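Local coordinates for protein aldehyde dehydrogenase (Trypanosoma brucei, PDB 5MYP) that probably catalyses the NAD+-dependent oxidation of aldehydes in the glycosomes of Trypanosoma brucei, at residues L122-W127 against D195-T200; G145-I150 against S173-I178. All blocks are in the same frame, centred on the assembly; numbering follows the deposited sequence.

Both contacts are parallel strand pairings in one sheet, the Rossmann-like sheet that in this family belongs to the NAD-binding domain and probably does so here, and their centres lie about 12 Å apart. Strand 110-124 sits between 196-200 and 147-151, and 176-178 follows at the far flank of 147-151, giving the order 196-200, 110-124, 147-151, 176-178. Interaction 2 falls wholly within the 67 residues that separate the two segments of interaction 1. The two meet where Val-123 N probably bonds to Val-149 O at 2.8 Å. Interaction 1 ends beside the predicted active-site residues Glu-223 and Cys-259, whereas interaction 2 belongs to the outer part of the sheet, away from them.

Interaction 1: L122-W127 against D195-T200; sequences LVIGTW and DHILYT
Leu-122 to Ile-124 run parallel to Ile-197 to Tyr-199, the strand axes 4.8 Å apart and only 8° from alignment. Leu-122 uses both of its backbone polar atoms, giving its N-H to His-196 O and receiving Leu-198 N; Ile-124 N then reaches Leu-198 O at 2.9 Å. The ladder slackens at its end, where Thr-200 N to Ile-124 O is a weak 3.4 Å bond. Two waters reinforce this end: one links Ile-124 O to Thr-200 OG1, the other Gly-125 O to Thr-200 O.

On one face Leu-122 and Ile-197 lie side by side, CB to CG1 4.1 Å. Next to them Ile-124 sets its CG2 methyl at the edge of the Tyr-199 ring, near the ring plane, 3.6 Å from CD1; with chi1 at -60° that methyl stands anti to the backbone N, which brings it to the tyrosine edge. Past the end of strand 110-124, Thr-126 crosses Thr-200 at about a right angle, and the two touch through their CG2 methyls at 3.7 Å. The tyrosine OH is held by Ser-202 N.

Helix 203-214 covers the face of Ile-197 and Tyr-199 through Val-209, while helix 132-143 packs on Val-123 and Leu-198 through Pro-137. Strand 220-223 flanks 196-200, bringing the predicted active-site Glu-223 against the Thr-200 side chain.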
loop_
_atom_site.group_PDB
_atom_site.type_symbol
_atom_site.label_atom_id
_atom_site.label_comp_id
_atom_site.label_asym_id
_atom_site.label_seq_id
_atom_site.Cartn_x
_atom_site.Cartn_y
_atom_site.Cartn_z
ATOM N N LEU A 122 -10.606 -8.999 -5.041
ATOM C CA LEU A 122 -10.459 -9.620 -6.362
ATOM C C LEU A 122 -9.045 -10.172 -6.490
ATOM O O LEU A 122 -8.078 -9.458 -6.230
ATOM C CB LEU A 122 -10.724 -8.614 -7.484
ATOM C CG LEU A 122 -10.471 -9.078 -8.928
ATOM C CD1 LEU A 122 -11.374 -10.241 -9.305
ATOM C CD2 LEU A 122 -10.663 -7.933 -9.904
ATOM N N VAL A 123 -8.935 -11.433 -6.903
ATOM C CA VAL A 123 -7.646 -12.067 -7.188
ATOM C C VAL A 123 -7.605 -12.456 -8.661
ATOM O O VAL A 123 -8.410 -13.268 -9.105
ATOM C CB VAL A 123 -7.424 -13.322 -6.319
ATOM C CG1 VAL A 123 -6.088 -13.983 -6.650
ATOM C CG2 VAL A 123 -7.503 -12.957 -4.847
ATOM N N ILE A 124 -6.678 -11.863 -9.412
ATOM C CA ILE A 124 -6.481 -12.195 -10.821
ATOM C C ILE A 124 -5.239 -13.075 -10.922
ATOM O O ILE A 124 -4.134 -12.640 -10.610
ATOM C CB ILE A 124 -6.329 -10.936 -11.697
ATOM C CG1 ILE A 124 -7.594 -10.066 -11.597
ATOM C CG2 ILE A 124 -6.050 -11.317 -13.154
ATOM C CD1 ILE A 124 -7.426 -8.663 -12.150
ATOM N N GLY A 125 -5.439 -14.317 -11.348
ATOM C CA GLY A 125 -4.369 -15.304 -11.409
ATOM C C GLY A 125 -3.544 -15.200 -12.672
ATOM O O GLY A 125 -3.878 -14.453 -13.594
ATOM N N THR A 126 -2.454 -15.955 -12.699
ATOM C CA THR A 126 -1.606 -16.062 -13.878
ATOM C C THR A 126 -1.454 -17.546 -14.247
ATOM O O THR A 126 -1.916 -18.434 -13.519
ATOM C CB THR A 126 -0.250 -15.332 -13.677
ATOM O OG1 THR A 126 0.495 -15.357 -14.900
ATOM C CG2 THR A 126 0.575 -15.952 -12.553
ATOM N N TRP A 127 -0.813 -17.796 -15.382
ATOM C CA TRP A 127 -0.793 -19.130 -16.008
ATOM C C TRP A 127 0.397 -20.017 -15.626
ATOM O O TRP A 127 0.314 -21.234 -15.773
ATOM C CB TRP A 127 -0.858 -19.014 -17.542
ATOM C CG TRP A 127 0.204 -18.150 -18.141
ATOM C CD1 TRP A 127 0.096 -16.831 -18.472
ATOM C CD2 TRP A 127 1.543 -18.535 -18.460
ATOM N NE1 TRP A 127 1.281 -16.373 -18.987
ATOM C CE2 TRP A 127 2.188 -17.397 -18.989
ATOM C CE3 TRP A 127 2.259 -19.737 -18.363
ATOM C CZ2 TRP A 127 3.517 -17.424 -19.421
ATOM C CZ3 TRP A 127 3.587 -19.761 -18.779
ATOM C CH2 TRP A 127 4.199 -18.611 -19.301
ATOM N N ASP A 195 -12.697 -3.995 -2.626
ATOM C CA ASP A 195 -11.991 -3.292 -1.556
ATOM C C ASP A 195 -10.484 -3.527 -1.580
ATOM O O ASP A 195 -9.739 -2.827 -0.901
ATOM C CB ASP A 195 -12.603 -3.668 -0.214
ATOM C CG ASP A 195 -14.076 -3.330 -0.165
ATOM O OD1 ASP A 195 -14.397 -2.139 0.036
ATOM O OD2 ASP A 195 -14.905 -4.245 -0.386
ATOM N N HIS A 196 -10.055 -4.511 -2.369
ATOM C CA HIS A 196 -8.653 -4.744 -2.679
ATOM C C HIS A 196 -8.572 -5.604 -3.942
ATOM O O HIS A 196 -9.433 -6.461 -4.172
ATOM C CB HIS A 196 -7.950 -5.478 -1.529
ATOM C CG HIS A 196 -6.462 -5.338 -1.546
ATOM N ND1 HIS A 196 -5.797 -4.442 -0.740
ATOM C CD2 HIS A 196 -5.508 -5.959 -2.285
ATOM C CE1 HIS A 196 -4.497 -4.527 -0.969
ATOM N NE2 HIS A 196 -4.296 -5.434 -1.908
ATOM N N ILE A 197 -7.539 -5.380 -4.750
ATOM C CA ILE A 197 -7.264 -6.212 -5.921
ATOM C C ILE A 197 -5.823 -6.714 -5.837
ATOM O O ILE A 197 -4.896 -5.915 -5.674
ATOM C CB ILE A 197 -7.466 -5.438 -7.245
ATOM C CG1 ILE A 197 -8.917 -4.956 -7.379
ATOM C CG2 ILE A 197 -7.080 -6.305 -8.445
ATOM C CD1 ILE A 197 -9.127 -3.853 -8.394
ATOM N N LEU A 198 -5.637 -8.031 -5.925
ATOM C CA LEU A 198 -4.301 -8.604 -6.106
ATOM C C LEU A 198 -4.178 -9.121 -7.535
ATOM O O LEU A 198 -4.991 -9.938 -7.974
ATOM C CB LEU A 198 -4.004 -9.713 -5.090
ATOM C CG LEU A 198 -2.530 -10.182 -5.079
ATOM C CD1 LEU A 198 -2.032 -10.515 -3.670
ATOM C CD2 LEU A 198 -2.272 -11.348 -6.033
ATOM N N TYR A 199 -3.158 -8.645 -8.245
ATOM C CA TYR A 199 -2.882 -9.050 -9.622
ATOM C C TYR A 199 -1.456 -9.568 -9.733
ATOM O O TYR A 199 -0.518 -8.911 -9.288
ATOM C CB TYR A 199 -3.079 -7.878 -10.598
ATOM C CG TYR A 199 -2.569 -8.185 -11.989
ATOM C CD1 TYR A 199 -3.339 -8.921 -12.885
ATOM C CD2 TYR A 199 -1.297 -7.783 -12.392
ATOM C CE1 TYR A 199 -2.874 -9.227 -14.157
ATOM C CE2 TYR A 199 -0.812 -8.093 -13.657
ATOM C CZ TYR A 199 -1.604 -8.812 -14.539
ATOM O OH TYR A 199 -1.127 -9.117 -15.791
ATOM N N THR A 200 -1.312 -10.743 -10.340
ATOM C CA THR A 200 -0.019 -11.313 -10.685
ATOM C C THR A 200 0.045 -11.418 -12.205
ATOM O O THR A 200 -0.895 -11.898 -12.842
ATOM C CB THR A 200 0.176 -12.704 -10.050
ATOM O OG1 THR A 200 -0.077 -12.626 -8.642
ATOM C CG2 THR A 200 1.597 -13.223 -10.268
HETATM O O HOH W 1 -2.565 -13.668 -8.394
HETATM O O HOH W 2 -2.323 -12.437 -15.083
#

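Interaction 2: G145-I150 against S173-I178; sequences GNTAVI and SDVVGI
Ile-150 lies alongside Ile-178, the two side chains pointing the same way with their CG1 atoms 3.9 Å apart, and this is the well-packed end of a short parallel pairing. The strand axes approach to 4.5 Å at an angle of 18°. Chi1 of 62° places Ile-150 CG1 between its own backbone N and carbonyl carbon, and there it also rests 3.6 Å from Gly-177 O. The CG2 branch, on the backbone N side, meets Val-176 CG1 at a slant, 4.2 Å away. With no side chain at Gly-177 the chains probably come closer here, its CA 4.4 Å from Val-149 CA. Gly-177 gives its N-H to Ala-148 O, and Gly-177 O accepts Ile-150 N at 2.9 Å, a fairly straight bond whose donor is tilted 26° from the carbonyl plane.

Toward the other end the backbone bonding holds but the side chains meet less closely. Val-175 is not yet in the strand, but its O receives Ala-148 N, and Thr-147 CB sits 3.4 Å from Val-175 O. The Thr-147 and Val-175 methyls barely meet, while the Thr-147 hydroxyl is bonded to Cys-24 O. Asp-174, partly exposed, points away from strand 147-151 at this more open end.

The pairing closes a right-handed beta-alpha-beta crossover: strand 147-151, helix 157-170, strand 176-178. Leu-167 of that helix packs against Ile-150, Val-176 and Ile-178, Leu-138 of helix 132-143 touches Ala-148 and Val-176, and strand 110-124 borders 147-151.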
loop_
_atom_site.group_PDB
_atom_site.type_symbol
_atom_site.label_atom_id
_atom_site.label_comp_id
_atom_site.label_asym_id
_atom_site.label_seq_id
_atom_site.Cartn_x
_atom_site.Cartn_y
_atom_site.Cartn_z
ATOM N N GLY A 145 -10.924 -12.345 6.835
ATOM C CA GLY A 145 -12.364 -12.144 7.001
ATOM C C GLY A 145 -13.065 -11.471 5.831
ATOM O O GLY A 145 -14.174 -10.958 5.981
ATOM N N ASN A 146 -12.427 -11.480 4.665
ATOM C CA ASN A 146 -13.026 -10.953 3.441
ATOM C C ASN A 146 -13.780 -12.066 2.731
ATOM O O ASN A 146 -13.608 -13.249 3.044
ATOM C CB ASN A 146 -11.935 -10.417 2.514
ATOM C CG ASN A 146 -11.097 -9.344 3.172
ATOM O OD1 ASN A 146 -11.574 -8.239 3.446
ATOM N ND2 ASN A 146 -9.838 -9.670 3.444
ATOM N N THR A 147 -14.631 -11.677 1.787
ATOM C CA THR A 147 -15.054 -12.576 0.723
ATOM C C THR A 147 -14.225 -12.210 -0.503
ATOM O O THR A 147 -13.478 -11.225 -0.485
ATOM C CB THR A 147 -16.565 -12.487 0.441
ATOM O OG1 THR A 147 -16.909 -11.161 0.030
ATOM C CG2 THR A 147 -17.352 -12.849 1.690
ATOM N N ALA A 148 -14.326 -13.009 -1.557
ATOM C CA ALA A 148 -13.436 -12.846 -2.698
ATOM C C ALA A 148 -14.050 -13.267 -4.015
ATOM O O ALA A 148 -14.983 -14.066 -4.047
ATOM C CB ALA A 148 -12.139 -13.608 -2.468
ATOM N N VAL A 149 -13.522 -12.691 -5.091
ATOM C CA VAL A 149 -13.765 -13.165 -6.448
ATOM C C VAL A 149 -12.412 -13.522 -7.048
ATOM O O VAL A 149 -11.460 -12.753 -6.932
ATOM C CB VAL A 149 -14.480 -12.108 -7.309
ATOM C CG1 VAL A 149 -14.619 -12.590 -8.753
ATOM C CG2 VAL A 149 -15.845 -11.785 -6.709
ATOM N N ILE A 150 -12.323 -14.693 -7.674
ATOM C CA ILE A 150 -11.088 -15.119 -8.340
ATOM C C ILE A 150 -11.277 -15.153 -9.851
ATOM O O ILE A 150 -12.366 -15.466 -10.342
ATOM C CB ILE A 150 -10.552 -16.474 -7.818
ATOM C CG1 ILE A 150 -11.532 -17.630 -8.066
ATOM C CG2 ILE A 150 -10.229 -16.373 -6.336
ATOM C CD1 ILE A 150 -10.920 -18.988 -7.820
ATOM N N SER A 173 -20.062 -20.249 -3.191
ATOM C CA SER A 173 -19.922 -19.233 -4.242
ATOM C C SER A 173 -20.205 -17.811 -3.728
ATOM O O SER A 173 -19.746 -16.828 -4.324
ATOM C CB SER A 173 -20.823 -19.563 -5.437
ATOM O OG SER A 173 -20.300 -20.658 -6.167
ATOM N N ASP A 174 -20.969 -17.709 -2.635
ATOM C CA ASP A 174 -21.159 -16.433 -1.924
ATOM C C ASP A 174 -19.872 -15.922 -1.264
ATOM O O ASP A 174 -19.671 -14.728 -1.152
ATOM C CB ASP A 174 -22.270 -16.540 -0.878
ATOM C CG ASP A 174 -23.670 -16.505 -1.504
ATOM O OD1 ASP A 174 -23.901 -16.931 -2.664
ATOM O OD2 ASP A 174 -24.571 -16.021 -0.806
ATOM N N VAL A 175 -19.018 -16.823 -0.803
ATOM C CA VAL A 175 -17.751 -16.453 -0.157
ATOM C C VAL A 175 -16.607 -16.341 -1.175
ATOM O O VAL A 175 -15.783 -15.438 -1.068
ATOM C CB VAL A 175 -17.422 -17.424 1.007
ATOM C CG1 VAL A 175 -16.051 -17.138 1.598
ATOM C CG2 VAL A 175 -18.500 -17.308 2.083
ATOM N N VAL A 176 -16.553 -17.252 -2.145
ATOM C CA VAL A 176 -15.578 -17.180 -3.253
ATOM C C VAL A 176 -16.276 -17.318 -4.613
ATOM O O VAL A 176 -16.622 -18.425 -5.033
ATOM C CB VAL A 176 -14.460 -18.241 -3.133
ATOM C CG1 VAL A 176 -13.451 -18.095 -4.272
ATOM C CG2 VAL A 176 -13.761 -18.131 -1.787
ATOM N N GLY A 177 -16.476 -16.189 -5.289
ATOM C CA GLY A 177 -17.015 -16.182 -6.645
ATOM C C GLY A 177 -15.923 -16.449 -7.662
ATOM O O GLY A 177 -14.741 -16.213 -7.392
ATOM N N ILE A 178 -16.309 -16.954 -8.831
ATOM C CA ILE A 178 -15.349 -17.257 -9.895
ATOM C C ILE A 178 -15.795 -16.588 -11.195
ATOM O O ILE A 178 -16.956 -16.707 -11.591
ATOM C CB ILE A 178 -15.184 -18.777 -10.122
ATOM C CG1 ILE A 178 -14.834 -19.493 -8.799
ATOM C CG2 ILE A 178 -14.110 -19.041 -11.178
ATOM C CD1 ILE A 178 -14.819 -21.008 -8.888
#